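Local coordinates for minor fimbrium subunit Mfa5 (Porphyromonas gingivalis ATCC 33277, PDB 6TO1), which serves as an accessory subunit of the minor fimbriae, cell-surface pili that mediate biofilm formation and adhesion to host cells and other bacteria of the oral microbiome, at residues Leu539-Lys542 with Asp543-Ile547; Val554-Leu557 with Ser558-His561; Val614-Pro617 with Gly618-Pro621; Gly627-Trp630 with Lys631-Ala634. One frame throughout, in Å; residues are numbered along the deposited sequence. Where two conformers were deposited one is given.

Interaction 1 of 4, residues Leu539-Lys542 with Asp543-Ile547; sequences LVNK and DGQPI
Val540 and Pro546 face each other in a single backbone bridge, flanked by a bond from Asn541 N to Gln545 O (2.8 Å) and a weak one from Ile547 N to Leu539 O, while Asn541 to Gly544 make a type I turn. The side chain of Asn541 reaches into this turn. With CG set between the backbone N and the carbonyl carbon (chi1 65°), OD1 takes Asp543 N at 2.9 Å, an Asx turn, and Gln545 N, also at 2.9 Å. These donors come from opposite faces of the amide, so the oxygen is held from above and below. The other branch, ND2, gives a nearly straight bond (170°) to Gln545 OE1 at 2.9 Å, in the carbonyl plane and on a lone pair, although the two amide planes are turned 37° apart. Both ends of the Asn541 amide are thus fixed. Ile547 packs beside the amide: its CD1 meets Leu539 CD2 at 3.5 Å, closer than usual, and its CG2 rests against Asn541 CB at 3.8 Å. The type I turn, the positive phi of Gly544 and the Asn541–Gln545 backbone bond together are characteristic of a beta hairpin loop with a G1 bulge.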
loop_
_atom_site.group_PDB
_atom_site.type_symbol
_atom_site.label_atom_id
_atom_site.label_comp_id
_atom_site.label_asym_id
_atom_site.label_seq_id
_atom_site.Cartn_x
_atom_site.Cartn_y
_atom_site.Cartn_z
ATOM N N LEU A 539 -11.174 38.052 53.861
ATOM C CA LEU A 539 -11.601 38.618 55.128
ATOM C C LEU A 539 -11.288 37.676 56.279
ATOM O O LEU A 539 -11.560 36.474 56.196
ATOM C CB LEU A 539 -13.104 38.900 55.073
ATOM C CG LEU A 539 -13.793 39.486 56.316
ATOM C CD1 LEU A 539 -13.189 40.862 56.555
ATOM C CD2 LEU A 539 -15.296 39.572 56.178
ATOM N N VAL A 540 -10.692 38.220 57.341
ATOM C CA VAL A 540 -10.575 37.511 58.608
ATOM C C VAL A 540 -11.235 38.356 59.690
ATOM O O VAL A 540 -11.439 39.569 59.546
ATOM C CB VAL A 540 -9.126 37.186 59.005
ATOM C CG1 VAL A 540 -8.477 36.265 57.986
ATOM C CG2 VAL A 540 -8.317 38.481 59.180
ATOM N N ASN A 541 -11.567 37.704 60.792
ATOM C CA ASN A 541 -12.111 38.452 61.905
ATOM C C ASN A 541 -10.987 39.018 62.772
ATOM O O ASN A 541 -9.791 38.912 62.469
ATOM C CB ASN A 541 -13.090 37.586 62.713
ATOM C CG ASN A 541 -12.434 36.410 63.380
ATOM O OD1 ASN A 541 -11.228 36.397 63.596
ATOM N ND2 ASN A 541 -13.238 35.408 63.738
ATOM N N LYS A 542 -11.429 39.648 63.877
ATOM C CA LYS A 542 -10.550 40.191 64.911
ATOM C C LYS A 542 -9.470 39.260 65.410
ATOM O O LYS A 542 -8.441 39.725 65.898
ATOM C CB LYS A 542 -11.379 40.447 66.145
ATOM C CG LYS A 542 -12.458 41.358 66.021
ATOM C CD LYS A 542 -13.514 41.119 67.102
ATOM C CE LYS A 542 -12.955 41.246 68.484
ATOM N NZ LYS A 542 -13.639 40.313 69.483
ATOM N N ASP A 543 -9.774 37.989 65.510
ATOM C CA ASP A 543 -8.889 36.993 66.041
ATOM C C ASP A 543 -8.121 36.328 64.933
ATOM O O ASP A 543 -7.462 35.321 65.176
ATOM C CB ASP A 543 -9.722 35.985 66.842
ATOM C CG ASP A 543 -10.275 36.592 68.120
ATOM O OD1 ASP A 543 -9.470 37.170 68.876
ATOM O OD2 ASP A 543 -11.500 36.534 68.345
ATOM N N GLY A 544 -8.151 36.894 63.726
ATOM C CA GLY A 544 -7.329 36.380 62.653
ATOM C C GLY A 544 -7.902 35.168 61.966
ATOM O O GLY A 544 -7.178 34.502 61.226
ATOM N N GLN A 545 -9.173 34.859 62.194
ATOM C CA GLN A 545 -9.767 33.662 61.623
ATOM C C GLN A 545 -10.437 33.980 60.297
ATOM O O GLN A 545 -11.116 35.002 60.180
ATOM C CB GLN A 545 -10.819 33.083 62.549
ATOM C CG GLN A 545 -10.336 32.699 63.896
ATOM C CD GLN A 545 -11.483 32.237 64.767
ATOM O OE1 GLN A 545 -12.442 32.977 64.997
ATOM N NE2 GLN A 545 -11.409 30.999 65.229
ATOM N N PRO A 546 -10.290 33.113 59.300
ATOM C CA PRO A 546 -11.054 33.295 58.062
ATOM C C PRO A 546 -12.544 33.194 58.324
ATOM O O PRO A 546 -13.013 32.313 59.053
ATOM C CB PRO A 546 -10.559 32.155 57.168
ATOM C CG PRO A 546 -10.037 31.147 58.108
ATOM C CD PRO A 546 -9.445 31.906 59.247
ATOM N N ILE A 547 -13.292 34.106 57.714
ATOM C CA ILE A 547 -14.715 34.233 57.987
ATOM C C ILE A 547 -15.440 34.552 56.695
ATOM O O ILE A 547 -14.864 35.121 55.768
ATOM C CB ILE A 547 -15.035 35.323 59.035
ATOM C CG1 ILE A 547 -14.504 36.696 58.601
ATOM C CG2 ILE A 547 -14.466 34.915 60.369
ATOM C CD1 ILE A 547 -15.289 37.872 59.227
#

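Interaction 2 of 4, residues Val554-Leu557 with Ser558-His561; sequences VSSL and SEAH. With PO4 (phosphate ion), chain E.
The carboxylate of Glu559 takes the Ser556 hydroxyl on the anti lone pair of OE2, the side away from its other oxygen, while the imidazole of His561 is met at its edge, in the ring plane, by phosphate O4. The first bond is short, 2.6 Å from Ser556 OG to Glu559 OE2. Ser556 OG in turn accepts the hydroxyl of Ser558, its OG 2.8 Å away, so that a relay runs from Ser558 through Ser556 to the carboxylate. The negative charge probably polarises both hydroxyls. A Ser556 chi1 of 76° turns OG toward both partners. The frame beneath is a short 3-10 turn: Glu559 N bonds to Ser556 O and Ala560 N to Leu557 O, both at 3.0 Å. This three-residue spacing brings Glu559 back over Ser556. On its apolar side, Glu559 CB packs on Val554 CG2 at 3.7 Å, the two side chains running past each other in opposite directions. The Leu557 side chain leads outward and packs on Val538 and Tyr638. At the far end, His561 ND1 donates an almost straight bond (171°) to phosphate O4 at 2.7 Å; the ion, which Ala549 N also binds, probably comes from the crystallisation liquor.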
loop_
_atom_site.group_PDB
_atom_site.type_symbol
_atom_site.label_atom_id
_atom_site.label_comp_id
_atom_site.label_asym_id
_atom_site.label_seq_id
_atom_site.Cartn_x
_atom_site.Cartn_y
_atom_site.Cartn_z
ATOM N N VAL A 554 -14.607 29.868 59.038
ATOM C CA VAL A 554 -14.429 28.786 58.080
ATOM C C VAL A 554 -13.046 28.178 58.283
ATOM O O VAL A 554 -12.202 28.716 58.998
ATOM C CB VAL A 554 -14.616 29.228 56.612
ATOM C CG1 VAL A 554 -16.025 29.759 56.394
ATOM C CG2 VAL A 554 -13.579 30.271 56.196
ATOM N N SER A 555 -12.819 27.036 57.622
ATOM C CA SER A 555 -11.644 26.222 57.884
ATOM C C SER A 555 -10.392 26.754 57.218
ATOM O O SER A 555 -9.290 26.457 57.688
ATOM C CB SER A 555 -11.904 24.793 57.408
ATOM O OG SER A 555 -13.217 24.388 57.769
ATOM N N SER A 556 -10.533 27.544 56.158
ATOM C CA SER A 556 -9.375 27.958 55.384
ATOM C C SER A 556 -9.636 29.300 54.718
ATOM O O SER A 556 -10.778 29.673 54.442
ATOM C CB SER A 556 -9.037 26.947 54.294
ATOM O OG SER A 556 -9.981 27.104 53.241
ATOM N N LEU A 557 -8.545 30.010 54.439
ATOM C CA LEU A 557 -8.649 31.313 53.803
ATOM C C LEU A 557 -9.258 31.208 52.420
ATOM O O LEU A 557 -9.897 32.154 51.955
ATOM C CB LEU A 557 -7.266 31.953 53.728
ATOM C CG LEU A 557 -6.722 32.344 55.114
ATOM C CD1 LEU A 557 -5.219 32.476 55.096
ATOM C CD2 LEU A 557 -7.381 33.630 55.559
ATOM N N SER A 558 -9.067 30.071 51.737
ATOM C CA SER A 558 -9.664 29.936 50.414
ATOM C C SER A 558 -11.177 29.934 50.472
ATOM O O SER A 558 -11.820 30.114 49.434
ATOM C CB SER A 558 -9.165 28.667 49.726
ATOM O OG SER A 558 -9.437 27.528 50.509
ATOM N N GLU A 559 -11.757 29.743 51.655
ATOM C CA GLU A 559 -13.199 29.781 51.822
ATOM C C GLU A 559 -13.698 31.123 52.329
ATOM O O GLU A 559 -14.913 31.320 52.434
ATOM C CB GLU A 559 -13.651 28.689 52.803
ATOM C CG GLU A 559 -13.437 27.250 52.320
ATOM C CD GLU A 559 -13.353 26.261 53.480
ATOM O OE1 GLU A 559 -14.404 25.741 53.902
ATOM O OE2 GLU A 559 -12.236 26.017 53.986
ATOM N N ALA A 560 -12.795 32.034 52.670
ATOM C CA ALA A 560 -13.205 33.271 53.308
ATOM C C ALA A 560 -13.783 34.241 52.288
ATOM O O ALA A 560 -13.542 34.148 51.080
ATOM C CB ALA A 560 -12.023 33.921 54.036
ATOM N N HIS A 561 -14.534 35.201 52.810
ATOM C CA HIS A 561 -15.136 36.233 51.996
ATOM C C HIS A 561 -14.091 36.983 51.187
ATOM O O HIS A 561 -13.061 37.417 51.718
ATOM C CB HIS A 561 -15.891 37.201 52.892
ATOM C CG HIS A 561 -16.524 38.336 52.153
ATOM N ND1 HIS A 561 -17.512 38.152 51.208
ATOM C CD2 HIS A 561 -16.300 39.672 52.211
ATOM C CE1 HIS A 561 -17.887 39.328 50.734
ATOM N NE2 HIS A 561 -17.169 40.269 51.330
HETATM P P PO4 E . -19.184 35.032 51.685
HETATM O O1 PO4 E . -17.993 34.326 52.281
HETATM O O2 PO4 E . -19.855 35.911 52.715
HETATM O O3 PO4 E . -20.139 33.965 51.208
HETATM O O4 PO4 E . -18.765 35.870 50.490
HETATM O O HOH W 1 -11.936 33.053 49.633
#

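Interaction 3 of 4, residues Val614-Pro617 with Gly618-Pro621; sequences VEVP and GSTP
Ser619 OG accepts the backbone N-H of Val616 at 2.9 Å in a nearly straight bond (173°), and in return Ser619 N donates to Val616 O at 3.0 Å. One residue thus answers both the amide and the carbonyl of Val616. A chi1 of 79° swings the hydroxyl in toward Val616 N, and this also lays OG beside the methyl CG2 of Val616, 3.5 Å away. The backbone bond closes a type II beta turn from Val616 to Ser619, with Pro617 and Gly618 at its two corners. Pro617 suits the first corner with its fixed phi, and Gly618 takes the positive phi that favours glycine at the second. Further along, the extended side chain of Glu615 crosses Pro621 at about a right angle, bringing OE2 to 3.5 Å from Pro621 CB, while the main polar partner of that oxygen is the backbone N of Asn622. Two waters fill in the next layer. One lies within hydrogen-bonding distance of Val614 O, Thr620 O and Ser619 OG; the other joins Val616 O to Ser619 O, 2.8 Å from each. Beyond these, Thr620 bonds to Tyr638 of strand 634-643, through its hydroxyl and its backbone, and Val616 packs on Ala640. The chemistry implies a turn fastened mainly through Ser619: its backbone N closes the turn and its hydroxyl ties down the residue that opens it, with waters bridging Val614 O to Thr620 O and Val616 O to Ser619 O.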
loop_
_atom_site.group_PDB
_atom_site.type_symbol
_atom_site.label_atom_id
_atom_site.label_comp_id
_atom_site.label_asym_id
_atom_site.label_seq_id
_atom_site.Cartn_x
_atom_site.Cartn_y
_atom_site.Cartn_z
ATOM N N VAL A 614 -3.528 42.343 57.313
ATOM C CA VAL A 614 -3.017 41.696 58.511
ATOM C C VAL A 614 -2.311 40.410 58.104
ATOM O O VAL A 614 -2.592 39.817 57.063
ATOM C CB VAL A 614 -4.121 41.373 59.538
ATOM C CG1 VAL A 614 -4.623 42.639 60.207
ATOM C CG2 VAL A 614 -5.296 40.628 58.894
ATOM N N GLU A 615 -1.384 39.972 58.944
ATOM C CA GLU A 615 -0.683 38.700 58.761
ATOM C C GLU A 615 -1.186 37.759 59.849
ATOM O O GLU A 615 -1.040 38.049 61.042
ATOM C CB GLU A 615 0.831 38.901 58.802
ATOM C CG GLU A 615 1.340 39.791 57.648
ATOM C CD GLU A 615 2.852 40.043 57.651
ATOM O OE1 GLU A 615 3.523 39.592 58.589
ATOM O OE2 GLU A 615 3.367 40.704 56.713
ATOM N N VAL A 616 -1.856 36.687 59.444
ATOM C CA VAL A 616 -2.468 35.765 60.399
ATOM C C VAL A 616 -2.040 34.352 60.024
ATOM O O VAL A 616 -1.397 34.155 58.982
ATOM C CB VAL A 616 -3.999 35.890 60.420
ATOM C CG1 VAL A 616 -4.433 37.314 60.774
ATOM C CG2 VAL A 616 -4.578 35.459 59.061
ATOM N N PRO A 617 -2.350 33.349 60.842
ATOM C CA PRO A 617 -1.935 31.978 60.511
ATOM C C PRO A 617 -2.467 31.567 59.150
ATOM O O PRO A 617 -3.645 31.779 58.830
ATOM C CB PRO A 617 -2.540 31.140 61.644
ATOM C CG PRO A 617 -2.635 32.087 62.784
ATOM C CD PRO A 617 -3.001 33.425 62.164
ATOM N N GLY A 618 -1.572 31.009 58.340
ATOM C CA GLY A 618 -1.914 30.555 57.017
ATOM C C GLY A 618 -1.915 31.616 55.948
ATOM O O GLY A 618 -1.935 31.269 54.760
ATOM N N SER A 619 -1.883 32.893 56.307
ATOM C CA SER A 619 -2.035 33.933 55.301
ATOM C C SER A 619 -0.673 34.366 54.775
ATOM O O SER A 619 0.381 34.124 55.387
ATOM C CB SER A 619 -2.821 35.128 55.865
ATOM O OG SER A 619 -2.008 35.957 56.666
ATOM N N THR A 620 -0.704 35.011 53.619
ATOM C CA THR A 620 0.527 35.387 52.951
ATOM C C THR A 620 1.030 36.716 53.510
ATOM O O THR A 620 0.274 37.692 53.537
ATOM C CB THR A 620 0.337 35.513 51.445
ATOM O OG1 THR A 620 -0.197 34.294 50.901
ATOM C CG2 THR A 620 1.700 35.819 50.778
ATOM N N PRO A 621 2.268 36.780 53.983
ATOM C CA PRO A 621 2.794 38.048 54.501
ATOM C C PRO A 621 3.103 39.013 53.371
ATOM O O PRO A 621 3.012 38.693 52.182
ATOM C CB PRO A 621 4.059 37.630 55.251
ATOM C CG PRO A 621 4.478 36.403 54.614
ATOM C CD PRO A 621 3.240 35.685 54.150
HETATM O O HOH W 2 -2.024 38.210 54.908
HETATM O O HOH W 3 0.900 35.357 57.851
#

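Interaction 4 of 4, residues Gly627-Trp630 with Lys631-Ala634; sequences GISW and KKPA
Trp630 and Lys631 lie side by side and point the same way, the lysine's aliphatic chain running along one face of the indole. In the lysine conformer described, one of two deposited, Lys631 CG stands over the six-membered ring, 3.2 Å from its centroid and 1° off the normal, a CH-pi contact established for that copy alone. The ammonium of this copy adds little, since NZ is 5.4 Å from the centroid of that ring, at most a weak cation-pi attraction. A Trp630 chi1 of 71° brings the ring face alongside the Lys631 chain. Elsewhere the indole meets Phe498 edge-to-face, and NE1 bonds to Glu589. The pair sits at the tip of a tight two-residue loop that leads from strand 624-628 into strand 634-643, closed by Ser629 N to Lys632 O at 2.9 Å and, weakly, by Lys632 N to Ser629 O. The Ser629 hydroxyl lies inside it: OG accepts Lys632 N at 3.0 Å and, in a weak ST-turn bond, Lys631 N at 3.2 Å. Pro633 CB packs against Ser629 O and the ring also meets helix 475-480, while the Lys632 chain, bent at chi2, turns away to a salt bridge with Asp482.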
loop_
_atom_site.group_PDB
_atom_site.type_symbol
_atom_site.label_atom_id
_atom_site.label_comp_id
_atom_site.label_asym_id
_atom_site.label_seq_id
_atom_site.Cartn_x
_atom_site.Cartn_y
_atom_site.Cartn_z
ATOM N N GLY A 627 5.752 29.849 45.331
ATOM C CA GLY A 627 6.577 29.017 44.457
ATOM C C GLY A 627 5.756 28.275 43.414
ATOM O O GLY A 627 4.633 27.847 43.691
ATOM N N ILE A 628 6.325 28.164 42.212
ATOM C CA ILE A 628 5.695 27.478 41.088
ATOM C C ILE A 628 6.737 26.649 40.346
ATOM O O ILE A 628 7.948 26.876 40.447
ATOM C CB ILE A 628 5.016 28.461 40.104
ATOM C CG1 ILE A 628 6.009 29.531 39.632
ATOM C CG2 ILE A 628 3.797 29.092 40.746
ATOM C CD1 ILE A 628 5.412 30.530 38.662
ATOM N N SER A 629 6.242 25.664 39.589
ATOM C CA SER A 629 7.101 24.821 38.762
ATOM C C SER A 629 6.277 24.312 37.585
ATOM O O SER A 629 5.062 24.504 37.530
ATOM C CB SER A 629 7.647 23.623 39.531
ATOM O OG SER A 629 6.584 22.691 39.785
ATOM N N TRP A 630 6.930 23.588 36.674
ATOM C CA TRP A 630 6.190 22.991 35.566
ATOM C C TRP A 630 5.207 21.927 36.026
ATOM O O TRP A 630 4.206 21.692 35.336
ATOM C CB TRP A 630 7.154 22.427 34.529
ATOM C CG TRP A 630 7.912 21.212 34.878
ATOM C CD1 TRP A 630 9.191 21.148 35.338
ATOM C CD2 TRP A 630 7.479 19.861 34.703
ATOM N NE1 TRP A 630 9.579 19.839 35.489
ATOM C CE2 TRP A 630 8.537 19.029 35.115
ATOM C CE3 TRP A 630 6.281 19.275 34.260
ATOM C CZ2 TRP A 630 8.449 17.638 35.088
ATOM C CZ3 TRP A 630 6.194 17.884 34.232
ATOM C CH2 TRP A 630 7.274 17.085 34.646
ATOM N N LYS A 631 5.431 21.313 37.184
ATOM C CA LYS A 631 4.475 20.351 37.714
ATOM C C LYS A 631 3.412 20.986 38.599
ATOM O O LYS A 631 2.337 20.406 38.776
ATOM C CB LYS A 631 5.199 19.265 38.514
ATOM C CG LYS A 631 6.256 18.510 37.723
ATOM C CD LYS A 631 6.938 17.449 38.586
ATOM C CE LYS A 631 6.286 16.079 38.428
ATOM N NZ LYS A 631 4.859 16.077 38.812
ATOM N N LYS A 632 3.687 22.151 39.175
ATOM C CA LYS A 632 2.743 22.833 40.059
ATOM C C LYS A 632 2.767 24.298 39.645
ATOM O O LYS A 632 3.456 25.124 40.254
ATOM C CB LYS A 632 3.134 22.637 41.527
ATOM C CG LYS A 632 2.994 21.191 42.003
ATOM C CD LYS A 632 1.549 20.693 41.905
ATOM C CE LYS A 632 1.438 19.212 42.340
ATOM N NZ LYS A 632 0.058 18.706 42.063
ATOM N N PRO A 633 2.042 24.649 38.584
ATOM C CA PRO A 633 2.294 25.924 37.897
ATOM C C PRO A 633 1.383 27.071 38.290
ATOM O O PRO A 633 1.477 28.122 37.652
ATOM C CB PRO A 633 2.036 25.534 36.437
ATOM C CG PRO A 633 0.822 24.635 36.567
ATOM C CD PRO A 633 1.179 23.755 37.775
ATOM N N ALA A 634 0.502 26.885 39.275
ATOM C CA ALA A 634 -0.490 27.894 39.653
ATOM C C ALA A 634 -0.374 28.159 41.153
ATOM O O ALA A 634 -0.969 27.456 41.978
ATOM C CB ALA A 634 -1.907 27.440 39.278
HETATM O O HOH W 4 2.918 25.677 43.118
#

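Overall arrangement
Interactions 1, 2 and 3 form one cluster, their centres 9 to 12 Å apart, while interaction 4 stands off, with centres 21 to 29 Å away. Two backbone bonds join interactions 1 and 2: Pro546 O to Val554 N and Leu539 N to His561 O, each probable and 2.9 Å long. The phosphate is bound by the same His561. Interaction 3 joins by packing, Val540 CG2 on Val614 CG2 at 3.7 Å and Leu557 CD1 on Ser619 CA at 3.5 Å. Interaction 4 comes no nearer than about 9 Å, between nearest atoms, to interaction 3; strand 634-643 starts at its loop and runs on to bind loop 614-621. The magnesium and calcium ligands belong to none of the four.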